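Predicted metal-dependent hydrolase of the TIM-barrel fold (PDB 2QPX) probably hydrolyses a still unidentified substrate with the help of two zinc ions held in a TIM barrel of the amidohydrolase kind. Local coordinates at residues Ala170-Gly175 / Ala234-Tyr239; Leu225-Gly230 / Leu244-Tyr249; Pro267-Ala272 / Ser298-Glu303; Tyr274-Phe279 / Tyr310-Phe315. One frame throughout, in Å; residues are numbered along the deposited sequence.

Contact 1: Ala170-Gly175 / Ala234-Tyr239; sequences AAYRVG and ADTDMY. With EDO (1,2-ethanediol), chain N.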
# COMPACT_ATOMS: atom_id res chain seq x y z
N ALA A 170 -13.72 -7.15 -16.71
CA ALA A 170 -14.22 -7.88 -15.54
C ALA A 170 -14.08 -7.12 -14.23
O ALA A 170 -15.01 -7.12 -13.39
CB ALA A 170 -13.50 -9.26 -15.42
N ALA A 171 -12.97 -6.41 -14.06
CA ALA A 171 -12.75 -5.69 -12.80
C ALA A 171 -13.87 -4.70 -12.51
O ALA A 171 -14.23 -4.49 -11.35
CB ALA A 171 -11.39 -4.97 -12.83
N TYR A 172 -14.42 -4.08 -13.55
CA TYR A 172 -15.49 -3.07 -13.39
C TYR A 172 -16.86 -3.74 -13.07
O TYR A 172 -17.79 -3.07 -12.57
CB TYR A 172 -15.69 -2.26 -14.68
CG TYR A 172 -14.63 -1.25 -15.07
CD1 TYR A 172 -14.49 -0.06 -14.41
CD2 TYR A 172 -13.84 -1.47 -16.18
CE1 TYR A 172 -13.57 0.89 -14.82
CE2 TYR A 172 -12.91 -0.53 -16.61
CZ TYR A 172 -12.77 0.64 -15.93
OH TYR A 172 -11.83 1.55 -16.42
N ARG A 173 -17.02 -5.02 -13.39
CA ARG A 173 -18.32 -5.69 -13.35
C ARG A 173 -18.43 -6.62 -12.15
O ARG A 173 -19.45 -6.62 -11.43
CB ARG A 173 -18.60 -6.44 -14.65
CG ARG A 173 -18.57 -5.57 -15.92
CD ARG A 173 -19.73 -4.67 -15.95
NE ARG A 173 -19.68 -3.69 -17.03
CZ ARG A 173 -20.07 -3.89 -18.27
NH1 ARG A 173 -20.51 -5.07 -18.70
NH2 ARG A 173 -20.02 -2.87 -19.13
N VAL A 174 -17.39 -7.43 -11.96
CA VAL A 174 -17.41 -8.55 -11.01
C VAL A 174 -16.14 -8.71 -10.18
O VAL A 174 -16.09 -9.55 -9.27
CB VAL A 174 -17.71 -9.86 -11.75
CG1 VAL A 174 -19.12 -9.83 -12.37
CG2 VAL A 174 -16.66 -10.18 -12.84
N GLY A 175 -15.09 -7.96 -10.49
CA GLY A 175 -13.86 -8.09 -9.78
C GLY A 175 -12.94 -9.11 -10.43
O GLY A 175 -13.27 -9.71 -11.48
N ALA A 234 -17.11 4.85 -9.29
CA ALA A 234 -17.75 4.62 -7.97
C ALA A 234 -18.56 3.33 -7.93
O ALA A 234 -18.86 2.81 -6.85
CB ALA A 234 -18.64 5.84 -7.57
N ASP A 235 -18.93 2.83 -9.10
CA ASP A 235 -19.60 1.51 -9.18
C ASP A 235 -18.65 0.31 -9.31
O ASP A 235 -19.12 -0.83 -9.36
CB ASP A 235 -20.58 1.50 -10.37
CG ASP A 235 -21.86 2.30 -10.08
OD1 ASP A 235 -22.32 2.38 -8.91
OD2 ASP A 235 -22.39 2.87 -11.05
N THR A 236 -17.34 0.57 -9.39
CA THR A 236 -16.33 -0.48 -9.39
C THR A 236 -16.02 -0.79 -7.92
O THR A 236 -15.86 0.11 -7.08
CB THR A 236 -15.05 -0.03 -10.09
OG1 THR A 236 -15.33 0.31 -11.47
CG2 THR A 236 -13.97 -1.12 -10.05
N ASP A 237 -15.92 -2.06 -7.58
CA ASP A 237 -15.49 -2.42 -6.24
C ASP A 237 -13.96 -2.57 -6.27
O ASP A 237 -13.45 -3.61 -6.67
CB ASP A 237 -16.23 -3.66 -5.80
CG ASP A 237 -15.94 -4.04 -4.38
OD1 ASP A 237 -15.03 -3.42 -3.78
OD2 ASP A 237 -16.58 -5.03 -3.90
N MSE A 238 -13.25 -1.50 -5.87
CA MSE A 238 -11.78 -1.45 -5.99
C MSE A 238 -11.17 -2.52 -5.06
O MSE A 238 -10.02 -2.96 -5.29
CB MSE A 238 -11.20 -0.01 -5.73
CG MSE A 238 -9.63 0.14 -5.72
SE MSE A 238 -8.87 1.88 -5.00
CE MSE A 238 -8.77 3.01 -6.61
N TYR A 239 -11.92 -2.95 -4.06
CA TYR A 239 -11.42 -3.98 -3.14
C TYR A 239 -11.17 -5.30 -3.84
O TYR A 239 -10.28 -6.06 -3.45
CB TYR A 239 -12.38 -4.14 -1.94
CG TYR A 239 -11.83 -4.83 -0.74
CD1 TYR A 239 -11.09 -4.12 0.20
CD2 TYR A 239 -12.08 -6.18 -0.52
CE1 TYR A 239 -10.57 -4.76 1.33
CE2 TYR A 239 -11.59 -6.83 0.62
CZ TYR A 239 -10.83 -6.10 1.53
OH TYR A 239 -10.32 -6.74 2.65
C1 EDO N . -16.24 -6.24 -1.00
O1 EDO N . -15.30 -6.74 -1.94
C2 EDO N . -15.70 -4.96 -0.38
O2 EDO N . -16.49 -3.82 -0.75
O HOH W 1 -12.44 -4.31 -9.23
O HOH W 2 -16.30 -4.28 -9.39
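Thr236 sets its hydroxyl against the rim of the Tyr172 ring, OG1 lying 3.1 Å from CD1 of Tyr172 and close to the ring plane. The two residues belong to segments that follow zinc-binding residues of the TIM barrel: the short, weakly bonded helix at about 170-173 comes after Lys167, and 234-239 lies in the loop after strand 225-229, which carries His228. The Tyr172 side chain comes within about 3 Å of a bound zinc ion at nearest atoms, and its ring meets that of His228, so the contact borders the metal site. Threonine suits the junction because its two branches do different work. CG2 is anti to the backbone N and packs 3.6 Å from Ala171 O, which leaves OG1 (chi1 -60°) beside the tyrosine and hydrogen-bonded to Asp233. No direct hydrogen bond joins the segments; two waters do it instead. Both donate to Ala171 O; one also donates to Asp237 O at 2.8 Å, while the other accepts from Asp237 N at 2.9 Å. Asp237 then shapes its own loop as an Asx turn, OD1 taking the N-H of Tyr239 at 3.2 Å from 38° above the carboxylate plane. An alanine here lacks the carboxylate, so the Tyr239 N-H would probably lose its acceptor and the turn a constraint on its shape. The other oxygen of this acid holds a molecule of 1,2-ethanediol, probably from the crystallisation liquor: O1 of the diol donates to Asp237 OD2 at 2.9 Å.

Contact 2: Leu225-Gly230 / Leu244-Tyr249; sequences LQFHVG and LLMRDY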
# COMPACT_ATOMS: atom_id res chain seq x y z
N LEU A 225 -4.12 -10.44 -24.05
CA LEU A 225 -5.39 -10.19 -23.34
C LEU A 225 -5.10 -9.19 -22.24
O LEU A 225 -4.37 -9.47 -21.30
CB LEU A 225 -5.97 -11.48 -22.74
CG LEU A 225 -7.20 -11.34 -21.84
CD1 LEU A 225 -8.37 -10.67 -22.59
CD2 LEU A 225 -7.55 -12.77 -21.29
N GLN A 226 -5.73 -8.03 -22.38
CA GLN A 226 -5.63 -6.95 -21.41
C GLN A 226 -6.74 -7.08 -20.38
O GLN A 226 -7.88 -7.44 -20.72
CB GLN A 226 -5.82 -5.61 -22.11
CG GLN A 226 -4.92 -5.36 -23.30
CD GLN A 226 -5.22 -4.02 -24.00
OE1 GLN A 226 -6.32 -3.47 -23.83
NE2 GLN A 226 -4.27 -3.51 -24.81
N PHE A 227 -6.43 -6.75 -19.12
CA PHE A 227 -7.42 -6.60 -18.04
C PHE A 227 -7.31 -5.22 -17.43
O PHE A 227 -6.24 -4.81 -16.98
CB PHE A 227 -7.17 -7.60 -16.91
CG PHE A 227 -7.55 -9.00 -17.25
CD1 PHE A 227 -6.68 -9.83 -17.93
CD2 PHE A 227 -8.77 -9.52 -16.83
CE1 PHE A 227 -7.01 -11.14 -18.19
CE2 PHE A 227 -9.10 -10.83 -17.09
CZ PHE A 227 -8.22 -11.65 -17.77
N HIS A 228 -8.44 -4.54 -17.27
CA HIS A 228 -8.45 -3.39 -16.33
C HIS A 228 -8.12 -3.88 -14.94
O HIS A 228 -8.76 -4.83 -14.49
CB HIS A 228 -9.84 -2.73 -16.33
CG HIS A 228 -9.93 -1.56 -15.41
ND1 HIS A 228 -9.78 -0.26 -15.85
CD2 HIS A 228 -10.12 -1.48 -14.06
CE1 HIS A 228 -9.87 0.56 -14.81
NE2 HIS A 228 -10.07 -0.16 -13.72
N VAL A 229 -7.22 -3.18 -14.24
CA VAL A 229 -6.89 -3.51 -12.85
C VAL A 229 -6.93 -2.20 -12.05
O VAL A 229 -6.37 -1.18 -12.47
CB VAL A 229 -5.48 -4.16 -12.74
CG1 VAL A 229 -5.07 -4.38 -11.24
CG2 VAL A 229 -5.43 -5.50 -13.55
N GLY A 230 -7.55 -2.22 -10.87
CA GLY A 230 -7.49 -1.07 -9.96
C GLY A 230 -8.42 0.08 -10.35
O GLY A 230 -9.54 -0.16 -10.80
N LEU A 244 -3.56 -9.76 -7.30
CA LEU A 244 -3.21 -11.01 -6.63
C LEU A 244 -4.39 -11.99 -6.68
O LEU A 244 -4.18 -13.20 -6.64
CB LEU A 244 -2.80 -10.77 -5.18
CG LEU A 244 -1.57 -9.89 -4.91
CD1 LEU A 244 -1.31 -9.73 -3.41
CD2 LEU A 244 -0.34 -10.44 -5.68
N LEU A 245 -5.61 -11.46 -6.79
CA LEU A 245 -6.79 -12.31 -6.85
C LEU A 245 -6.87 -13.12 -8.16
O LEU A 245 -7.59 -14.12 -8.24
CB LEU A 245 -8.05 -11.48 -6.64
CG LEU A 245 -8.20 -10.79 -5.28
CD1 LEU A 245 -9.33 -9.74 -5.29
CD2 LEU A 245 -8.36 -11.81 -4.17
N MSE A 246 -6.07 -12.71 -9.16
CA MSE A 246 -6.01 -13.39 -10.46
C MSE A 246 -5.07 -14.58 -10.48
O MSE A 246 -4.87 -15.17 -11.53
CB MSE A 246 -5.52 -12.43 -11.58
CG MSE A 246 -6.42 -11.26 -11.80
SE MSE A 246 -5.70 -10.10 -13.10
CE MSE A 246 -5.83 -11.19 -14.55
N ARG A 247 -4.42 -14.88 -9.37
CA ARG A 247 -3.34 -15.88 -9.41
C ARG A 247 -3.78 -17.23 -9.99
O ARG A 247 -3.04 -17.81 -10.75
CB ARG A 247 -2.70 -16.04 -8.03
CG ARG A 247 -1.35 -16.78 -8.02
CD ARG A 247 -0.77 -16.89 -6.58
NE ARG A 247 -1.70 -17.63 -5.72
CZ ARG A 247 -1.52 -18.87 -5.29
NH1 ARG A 247 -0.41 -19.53 -5.55
NH2 ARG A 247 -2.46 -19.44 -4.54
N ASP A 248 -4.99 -17.72 -9.68
CA ASP A 248 -5.35 -19.03 -10.22
C ASP A 248 -5.48 -18.98 -11.75
O ASP A 248 -5.04 -19.92 -12.43
CB ASP A 248 -6.59 -19.59 -9.53
CG ASP A 248 -6.38 -19.87 -8.02
OD1 ASP A 248 -5.23 -20.02 -7.52
OD2 ASP A 248 -7.42 -19.97 -7.33
N TYR A 249 -6.03 -17.90 -12.29
CA TYR A 249 -6.13 -17.74 -13.72
C TYR A 249 -4.74 -17.65 -14.34
O TYR A 249 -4.51 -18.24 -15.38
CB TYR A 249 -6.96 -16.50 -14.05
CG TYR A 249 -7.32 -16.30 -15.50
CD1 TYR A 249 -8.45 -16.91 -16.04
CD2 TYR A 249 -6.56 -15.47 -16.33
CE1 TYR A 249 -8.84 -16.74 -17.34
CE2 TYR A 249 -6.93 -15.27 -17.64
CZ TYR A 249 -8.09 -15.91 -18.17
OH TYR A 249 -8.45 -15.67 -19.47
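The Phe227 ring carries the methyl of Met246, a selenomethionine, on one face and turns its edge toward the face of Tyr249. Met246 CE sits over the ring centre, 3.7 Å from the centroid, in a CH-pi contact; SE stands farther above the same ring at 4.9 Å, making a Met-aromatic pair. The selenoether chain reaches over because, otherwise extended, it bends at the last torsion (chi3 67°), swinging CE onto the phenyl face. Phe227 and Tyr249 form an offset edge-to-face pair with planes at 78° and centroids 5.8 Å apart, Phe227 CZ approaching Tyr249 CE2. At the rim of the tyrosine, Leu225 CD2 lies 3.5 Å from OH, the hydroxyl that is hydrogen-bonded to Leu211 O; a tyrosine can thus stay buried without leaving its polar end unpaired. Here strand 225-229 packs against the 3-10 turn ending at Met246 and the start of helix 247-253 in a beta-alpha-beta unit of the TIM barrel, completed by strand 260-264. Alternation along the strand explains the residue choice: Leu225 and Phe227 point at the helix and are apolar, whereas Gln226 and His228 point to the other side, where Gln226 OE1 bonds to His18 ND1 and His228 binds zinc through ND1. The remaining nitrogen of the metal ligand, His228 NE2, donates to Gly230 O at 3.0 Å, meeting that oxygen from well above its carbonyl plane.

Contact 3: Pro267-Ala272 / Ser298-Glu303; sequences PYHREA and SRVFNE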
# COMPACT_ATOMS: atom_id res chain seq x y z
N PRO A 267 -4.23 1.24 -7.08
CA PRO A 267 -3.11 1.33 -6.15
C PRO A 267 -2.29 0.07 -5.95
O PRO A 267 -1.50 0.02 -5.04
CB PRO A 267 -3.80 1.75 -4.84
CG PRO A 267 -5.01 1.00 -4.91
CD PRO A 267 -5.49 1.10 -6.35
N TYR A 268 -2.51 -0.93 -6.83
CA TYR A 268 -1.93 -2.27 -6.71
C TYR A 268 -0.78 -2.50 -7.69
O TYR A 268 -0.51 -3.62 -8.12
CB TYR A 268 -3.00 -3.31 -6.93
CG TYR A 268 -4.23 -3.15 -6.08
CD1 TYR A 268 -4.21 -3.39 -4.72
CD2 TYR A 268 -5.44 -2.81 -6.67
CE1 TYR A 268 -5.35 -3.27 -3.95
CE2 TYR A 268 -6.62 -2.69 -5.88
CZ TYR A 268 -6.54 -2.91 -4.53
OH TYR A 268 -7.68 -2.79 -3.75
N HIS A 269 -0.08 -1.43 -8.01
CA HIS A 269 1.07 -1.50 -8.91
C HIS A 269 2.26 -2.28 -8.34
O HIS A 269 2.94 -2.95 -9.12
CB HIS A 269 1.45 -0.09 -9.38
CG HIS A 269 1.63 0.87 -8.26
ND1 HIS A 269 0.56 1.41 -7.57
CD2 HIS A 269 2.76 1.28 -7.62
CE1 HIS A 269 1.04 2.14 -6.57
NE2 HIS A 269 2.37 2.10 -6.60
N ARG A 270 2.50 -2.29 -7.03
CA ARG A 270 3.56 -3.15 -6.48
C ARG A 270 3.16 -4.62 -6.67
O ARG A 270 3.98 -5.47 -6.93
CB ARG A 270 3.85 -2.87 -5.00
CG ARG A 270 4.73 -1.64 -4.74
CD ARG A 270 5.01 -1.41 -3.23
NE ARG A 270 6.14 -0.47 -3.01
CZ ARG A 270 6.30 0.32 -1.96
NH1 ARG A 270 5.35 0.44 -1.04
NH2 ARG A 270 7.39 1.06 -1.85
N GLU A 271 1.89 -4.91 -6.51
CA GLU A 271 1.40 -6.28 -6.67
C GLU A 271 1.58 -6.71 -8.12
O GLU A 271 2.02 -7.83 -8.39
CB GLU A 271 -0.06 -6.41 -6.19
CG GLU A 271 -0.30 -6.32 -4.69
CD GLU A 271 -0.29 -4.93 -4.10
OE1 GLU A 271 -0.11 -3.91 -4.78
OE2 GLU A 271 -0.48 -4.87 -2.85
N ALA A 272 1.22 -5.84 -9.07
CA ALA A 272 1.36 -6.14 -10.48
C ALA A 272 2.82 -6.39 -10.85
O ALA A 272 3.10 -7.33 -11.55
CB ALA A 272 0.79 -4.99 -11.34
N SER A 298 5.73 9.66 -11.01
CA SER A 298 7.12 9.28 -10.69
C SER A 298 7.27 8.28 -9.53
O SER A 298 7.96 7.25 -9.65
CB SER A 298 7.94 10.54 -10.42
OG SER A 298 9.27 10.24 -10.01
N ARG A 299 6.63 8.56 -8.40
CA ARG A 299 6.71 7.63 -7.27
C ARG A 299 6.00 6.32 -7.56
O ARG A 299 6.51 5.26 -7.20
CB ARG A 299 6.22 8.25 -5.96
CG ARG A 299 4.78 8.32 -5.71
CD ARG A 299 4.48 8.92 -4.28
NE ARG A 299 4.97 10.29 -4.27
CZ ARG A 299 4.27 11.35 -4.63
NH1 ARG A 299 2.97 11.27 -4.95
NH2 ARG A 299 4.88 12.53 -4.61
N VAL A 300 4.88 6.38 -8.27
CA VAL A 300 4.19 5.16 -8.71
C VAL A 300 5.02 4.34 -9.67
O VAL A 300 5.13 3.12 -9.51
CB VAL A 300 2.75 5.44 -9.24
CG1 VAL A 300 2.14 4.19 -9.87
CG2 VAL A 300 1.88 5.95 -8.06
N PHE A 301 5.69 4.99 -10.63
CA PHE A 301 6.59 4.26 -11.50
C PHE A 301 7.68 3.57 -10.69
O PHE A 301 7.97 2.37 -10.87
CB PHE A 301 7.20 5.19 -12.56
CG PHE A 301 8.11 4.46 -13.49
CD1 PHE A 301 7.60 3.84 -14.62
CD2 PHE A 301 9.45 4.33 -13.21
CE1 PHE A 301 8.43 3.09 -15.44
CE2 PHE A 301 10.27 3.58 -14.02
CZ PHE A 301 9.78 2.98 -15.13
N ASN A 302 8.31 4.33 -9.78
CA ASN A 302 9.38 3.76 -9.01
C ASN A 302 8.91 2.56 -8.20
O ASN A 302 9.60 1.54 -8.13
CB ASN A 302 9.95 4.80 -8.05
CG ASN A 302 10.66 5.95 -8.73
OD1 ASN A 302 11.07 5.85 -9.90
ND2 ASN A 302 10.84 7.06 -7.99
N GLU A 303 7.77 2.69 -7.55
CA GLU A 303 7.23 1.61 -6.73
C GLU A 303 6.91 0.38 -7.60
O GLU A 303 7.21 -0.75 -7.21
CB GLU A 303 5.97 2.06 -5.99
CG GLU A 303 6.19 3.06 -4.86
CD GLU A 303 4.91 3.73 -4.38
OE1 GLU A 303 3.81 3.15 -4.54
OE2 GLU A 303 5.00 4.88 -3.84
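Val300 is where helix 297-304 first meets His269 as one moves along 298-303, in a helix-to-helix contact of the outer layer of the TIM barrel. Its partner, helix 269-278, follows strand 260-264 and begins right after Tyr268 at the N-cap. The valine branch CG1, anti to the backbone N, rests over the centre of the imidazole, 3.7 Å from the ring centroid, while Val300 O lies 3.5 Å from His269 CD2. A beta-branched residue fits because its short, stiff side chain sets one methyl flat over the ring, with CG2 a more distant neighbour. Phe301, next in line, turns away to helix 323-342. One turn after Val300, Glu303 meets the edge of the same ring: His269 NE2 donates to OE1 at 2.7 Å, a nearly straight bond (163°) lying close to the ring plane and reaching the carboxylate from its anti side, 34° out of the carboxylate plane. Glu303 CB also lies at that edge, so the ring is held on a face and along an edge. A leucine in place of His269 would probably leave Glu303 OE1 without this donor and Val300 CG1 without its flat aromatic seat. Beyond the two segments, OE1 also forms a salt bridge with Arg270 of a neighbouring subunit, which puts the histidine bond at the oligomer interface. Within the chain, Arg270 directs NE to Glu306 and lays a face of its guanidinium over Glu303 CG, with NH2 3.8 Å from that carbon; nearer the backbone, Arg270 CG packs 3.6 Å from Glu303 O.

Contact 4: Tyr274-Phe279 / Tyr310-Phe315; sequences YLASVF and YTRILF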
# COMPACT_ATOMS: atom_id res chain seq x y z
N TYR A 274 5.30 -7.32 -8.84
CA TYR A 274 5.61 -8.62 -8.22
C TYR A 274 5.15 -9.76 -9.13
O TYR A 274 5.93 -10.68 -9.43
CB TYR A 274 5.01 -8.72 -6.81
CG TYR A 274 4.96 -10.16 -6.35
CD1 TYR A 274 6.11 -10.82 -6.00
CD2 TYR A 274 3.77 -10.88 -6.44
CE1 TYR A 274 6.07 -12.18 -5.70
CE2 TYR A 274 3.72 -12.22 -6.12
CZ TYR A 274 4.86 -12.86 -5.76
OH TYR A 274 4.81 -14.21 -5.47
N LEU A 275 3.89 -9.72 -9.57
CA LEU A 275 3.38 -10.78 -10.43
C LEU A 275 4.20 -10.92 -11.73
O LEU A 275 4.49 -12.03 -12.16
CB LEU A 275 1.90 -10.60 -10.75
CG LEU A 275 0.96 -10.75 -9.57
CD1 LEU A 275 -0.41 -10.19 -10.00
CD2 LEU A 275 0.87 -12.23 -9.15
N ALA A 276 4.65 -9.80 -12.28
CA ALA A 276 5.46 -9.80 -13.48
C ALA A 276 6.80 -10.51 -13.24
O ALA A 276 7.35 -11.10 -14.13
CB ALA A 276 5.68 -8.38 -14.00
N SER A 277 7.30 -10.44 -12.02
CA SER A 277 8.57 -11.05 -11.63
C SER A 277 8.51 -12.56 -11.44
O SER A 277 9.56 -13.20 -11.42
CB SER A 277 9.14 -10.39 -10.37
OG SER A 277 8.59 -10.88 -9.14
N VAL A 278 7.31 -13.13 -11.30
CA VAL A 278 7.17 -14.58 -11.03
C VAL A 278 6.30 -15.34 -12.03
O VAL A 278 6.31 -16.56 -12.01
CB VAL A 278 6.75 -14.86 -9.57
CG1 VAL A 278 7.81 -14.37 -8.55
CG2 VAL A 278 5.37 -14.25 -9.26
N PHE A 279 5.55 -14.66 -12.90
CA PHE A 279 4.81 -15.32 -13.97
C PHE A 279 5.38 -15.02 -15.34
O PHE A 279 5.71 -13.88 -15.61
CB PHE A 279 3.30 -14.91 -13.96
CG PHE A 279 2.52 -15.55 -12.84
CD1 PHE A 279 2.01 -16.83 -13.00
CD2 PHE A 279 2.35 -14.91 -11.63
CE1 PHE A 279 1.34 -17.46 -11.95
CE2 PHE A 279 1.66 -15.51 -10.60
CZ PHE A 279 1.16 -16.79 -10.76
N TYR A 310 12.26 -4.80 -16.15
CA TYR A 310 12.00 -3.60 -16.91
C TYR A 310 11.39 -3.93 -18.28
O TYR A 310 10.73 -3.08 -18.88
CB TYR A 310 13.30 -2.76 -17.08
CG TYR A 310 13.70 -2.06 -15.81
CD1 TYR A 310 13.05 -0.91 -15.37
CD2 TYR A 310 14.77 -2.52 -15.03
CE1 TYR A 310 13.42 -0.26 -14.18
CE2 TYR A 310 15.14 -1.88 -13.86
CZ TYR A 310 14.48 -0.75 -13.43
OH TYR A 310 14.86 -0.11 -12.28
N THR A 311 11.55 -5.19 -18.72
CA THR A 311 10.99 -5.68 -19.95
C THR A 311 9.53 -6.16 -19.85
O THR A 311 8.98 -6.69 -20.81
CB THR A 311 11.85 -6.80 -20.51
OG1 THR A 311 12.04 -7.79 -19.49
CG2 THR A 311 13.21 -6.21 -21.02
N ARG A 312 8.89 -5.91 -18.69
CA ARG A 312 7.48 -6.27 -18.50
C ARG A 312 6.54 -5.09 -18.29
O ARG A 312 5.32 -5.28 -18.32
CB ARG A 312 7.34 -7.22 -17.33
CG ARG A 312 7.99 -8.62 -17.57
CD ARG A 312 7.34 -9.43 -18.69
NE ARG A 312 7.83 -10.80 -18.61
CZ ARG A 312 7.41 -11.69 -17.72
NH1 ARG A 312 6.34 -11.43 -16.96
NH2 ARG A 312 8.02 -12.85 -17.62
N ILE A 313 7.10 -3.90 -18.06
CA ILE A 313 6.30 -2.68 -17.85
C ILE A 313 6.19 -1.93 -19.19
O ILE A 313 7.15 -1.85 -19.95
CB ILE A 313 6.77 -1.83 -16.61
CG1 ILE A 313 5.69 -0.80 -16.21
CG2 ILE A 313 8.13 -1.20 -16.87
CD1 ILE A 313 5.93 -0.03 -14.88
N LEU A 314 5.00 -1.43 -19.48
CA LEU A 314 4.68 -0.81 -20.79
C LEU A 314 4.19 0.62 -20.58
O LEU A 314 3.59 0.94 -19.56
CB LEU A 314 3.53 -1.57 -21.49
CG LEU A 314 3.67 -3.09 -21.62
CD1 LEU A 314 2.41 -3.71 -22.28
CD2 LEU A 314 4.94 -3.47 -22.38
N PHE A 315 4.41 1.47 -21.58
CA PHE A 315 3.69 2.74 -21.67
C PHE A 315 2.26 2.52 -22.22
O PHE A 315 2.07 1.87 -23.25
CB PHE A 315 4.36 3.74 -22.61
CG PHE A 315 3.52 4.95 -22.88
CD1 PHE A 315 3.33 5.90 -21.89
CD2 PHE A 315 2.85 5.10 -24.08
CE1 PHE A 315 2.51 6.97 -22.10
CE2 PHE A 315 1.99 6.18 -24.29
CZ PHE A 315 1.86 7.11 -23.32
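Arg312 loses the most surface here, reaching across to the carbonyl of Phe279, at the C-terminal side of helix 269-278, and gripping it with both terminal nitrogens. NH1 donates to Phe279 O at 2.9 Å, nearly in line with the C=O bond (C=O...N 165°), and NH2 donates to the same oxygen at 3.2 Å from a more bent direction. The oxygen lies close to the guanidinium plane, and arginine suits the task because its end can present two N-H groups at once. The chain is folded at chi2 (-65°), which lets its base stay near Ala276 while its end serves Phe279: Ala276 CB and Arg312 CB touch at 3.9 Å, a close approach that the small alanine side chain permits. Ala276 O is near NH1 too, but at a poor angle; it accepts instead from Tyr45 OH of a neighbouring subunit, whose Asp49 forms a salt bridge with Arg312 NH2. Strand 282-285 completes the setting: Ala276 packs on Leu282 and Phe284, Arg312 NH1 bonds to Leu282 O, the Arg312 backbone pairs with Phe284 beside strand 313-314, and the Phe279 side chain leans on helix 247-253.

From the N terminus, contact 1 opens at 170-175 and contact 2 at 225-230; contact 1 then closes at 234-239 and contact 2 at 244-249, so the two cross. Contacts 3 and 4 cross likewise, opening in succession on helix 269-278: contact 3 joins that helix to helix 297-304, and contact 4 joins its C-terminal side to the strand at 313-314. The pairs stand in series. Contact 1 closes a long, largely helical excursion near the zinc site, contact 2 a short loop between a strand and its helix. Between the pairs, Met238 O probably accepts from Tyr268 OH, and Arg247 packs on Phe279; Phe301 on Ile313 joins contacts 3 and 4.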